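Local coordinates for protein formyltransferase (Francisella tularensis subsp. tularensis, PDB 4NV1) that belongs to the formyltransferase family, holds dTDP-4-amino-4,6-dideoxyglucose in a pocket, and assembles as two chains, at residues D210-M215 against V233-E238. Numbering follows the deposited sequence.
Sequences DYLRAM and VFVALE
OD1 of Asp210 is gripped by two nitrogens of Arg213, a residue whose backbone N and CB rest against CD2 of Leu237 on the facing strand. The grip is side-on: NE lies 2.9 Å and NH2 3.1 Å from Asp210 OD1, and this oxygen sits almost in the guanidinium plane. Both donors come from one face of the carboxylate, NH2 much farther out of its plane than NE. CG of Arg213 stands between its backbone N and carbonyl carbon (chi1 79°), from where the extended chain carries the guanidinium back along the helix to Asp210. NH1 bonds to the carbonyl oxygens of Asn142 and Glu145, while Asp210 OD2 forms a salt bridge with Lys114, so Asp210 is shared between two basic side chains, which probably offsets the cost of burying its charge.

The contact itself is apolar and contains no hydrogen bond between the segments. Leu212, projecting from the helix toward the strand, meets two residues: its CD2 lies 3.6 Å from CG2 of Val235, the two side chains crossing at a slant, and its CB packs 3.9 Å from CB of Leu237. Leu237 has CG anti to the backbone N (chi1 -172°), and its CD2 comes up against the helix at N of Arg213, 4.0 Å away. Thr216 OG1 hydrogen-bonds to both Leu212 O and Leu237 N, linking the end of the helix to the strand.

The axes of 210-214 and 233-238 run at 100° to each other, 7.0 Å apart at closest approach; these segments belong to helix 205-214 and strand 232-242, within the C-terminal dimerization domain of the N-formyltransferase family. Helix 106-113 packs against Arg213 and Ala214. Strand 223-226 flanks Val235, and residues 233-238 also pair antiparallel with a strand of the second subunit, carrying the sheet across the dimer interface.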
# COMPACT_ATOMS: atom_id res chain seq x y z
N ASP A 210 -12.05 -3.98 -1.36
CA ASP A 210 -12.62 -3.41 -2.59
C ASP A 210 -12.73 -1.93 -2.38
O ASP A 210 -12.26 -1.22 -3.24
CB ASP A 210 -13.95 -4.04 -3.00
CG ASP A 210 -13.77 -5.47 -3.50
OD1 ASP A 210 -12.61 -5.93 -3.71
OD2 ASP A 210 -14.80 -6.14 -3.67
N TYR A 211 -13.18 -1.46 -1.23
CA TYR A 211 -13.20 -0.02 -1.01
C TYR A 211 -11.77 0.62 -1.09
O TYR A 211 -11.56 1.69 -1.69
CB TYR A 211 -13.86 0.31 0.32
CG TYR A 211 -13.68 1.75 0.73
CD1 TYR A 211 -14.56 2.72 0.32
CD2 TYR A 211 -12.59 2.14 1.49
CE1 TYR A 211 -14.38 4.05 0.66
CE2 TYR A 211 -12.41 3.45 1.85
CZ TYR A 211 -13.28 4.43 1.41
OH TYR A 211 -13.08 5.76 1.75
N LEU A 212 -10.81 0.02 -0.40
CA LEU A 212 -9.44 0.57 -0.33
C LEU A 212 -8.77 0.61 -1.73
O LEU A 212 -8.17 1.63 -2.14
CB LEU A 212 -8.61 -0.22 0.69
CG LEU A 212 -9.06 0.14 2.10
CD1 LEU A 212 -8.50 -0.79 3.16
CD2 LEU A 212 -8.77 1.60 2.40
N ARG A 213 -8.92 -0.47 -2.48
CA ARG A 213 -8.42 -0.47 -3.82
C ARG A 213 -9.12 0.48 -4.80
O ARG A 213 -8.45 1.10 -5.67
CB ARG A 213 -8.20 -1.87 -4.38
CG ARG A 213 -9.47 -2.58 -4.87
CD ARG A 213 -9.25 -4.06 -4.92
NE ARG A 213 -10.43 -4.87 -5.23
CZ ARG A 213 -10.67 -5.40 -6.43
NH1 ARG A 213 -9.92 -5.11 -7.45
NH2 ARG A 213 -11.73 -6.19 -6.62
N ALA A 214 -10.42 0.68 -4.61
CA ALA A 214 -11.16 1.61 -5.48
C ALA A 214 -10.67 3.05 -5.24
O ALA A 214 -10.71 3.89 -6.11
CB ALA A 214 -12.65 1.58 -5.20
N MET A 215 -10.21 3.34 -4.02
CA MET A 215 -9.70 4.65 -3.65
C MET A 215 -8.20 4.89 -3.80
O MET A 215 -7.73 5.99 -3.47
CB MET A 215 -10.09 4.95 -2.19
CG MET A 215 -11.57 5.00 -1.88
SD MET A 215 -12.54 6.25 -2.72
CE MET A 215 -12.23 7.69 -1.74
N VAL A 233 -5.27 10.84 8.53
CA VAL A 233 -4.38 9.84 7.91
C VAL A 233 -4.94 9.35 6.57
O VAL A 233 -6.05 8.80 6.56
CB VAL A 233 -4.28 8.61 8.85
CG1 VAL A 233 -3.15 7.70 8.40
CG2 VAL A 233 -4.05 9.06 10.29
N PHE A 234 -4.22 9.55 5.48
CA PHE A 234 -4.66 8.98 4.20
C PHE A 234 -4.19 7.53 4.07
O PHE A 234 -3.14 7.14 4.57
CB PHE A 234 -4.14 9.75 2.99
CG PHE A 234 -4.75 11.10 2.82
CD1 PHE A 234 -5.98 11.25 2.21
CD2 PHE A 234 -4.05 12.24 3.20
CE1 PHE A 234 -6.54 12.50 2.02
CE2 PHE A 234 -4.60 13.50 3.02
CZ PHE A 234 -5.85 13.63 2.42
N VAL A 235 -5.01 6.74 3.39
CA VAL A 235 -4.74 5.34 3.30
C VAL A 235 -4.75 4.99 1.84
O VAL A 235 -5.57 5.53 1.14
CB VAL A 235 -5.79 4.57 4.10
CG1 VAL A 235 -5.88 5.11 5.50
CG2 VAL A 235 -7.19 4.68 3.49
N ALA A 236 -3.91 4.05 1.40
CA ALA A 236 -3.84 3.53 0.04
C ALA A 236 -3.56 2.06 0.17
O ALA A 236 -2.86 1.66 1.10
CB ALA A 236 -2.71 4.13 -0.79
N LEU A 237 -4.00 1.26 -0.79
CA LEU A 237 -3.70 -0.16 -0.66
C LEU A 237 -2.80 -0.67 -1.75
O LEU A 237 -2.87 -0.18 -2.86
CB LEU A 237 -5.03 -0.89 -0.72
CG LEU A 237 -4.99 -2.39 -0.41
CD1 LEU A 237 -4.80 -2.60 1.08
CD2 LEU A 237 -6.31 -3.00 -0.84
N GLU A 238 -1.91 -1.61 -1.46
CA GLU A 238 -1.08 -2.19 -2.47
C GLU A 238 -1.44 -3.65 -2.60
O GLU A 238 -1.60 -4.35 -1.58
CB GLU A 238 0.39 -2.19 -2.08
CG GLU A 238 1.04 -0.88 -1.72
CD GLU A 238 2.42 -1.14 -1.09
OE1 GLU A 238 3.14 -2.02 -1.62
OE2 GLU A 238 2.77 -0.53 -0.05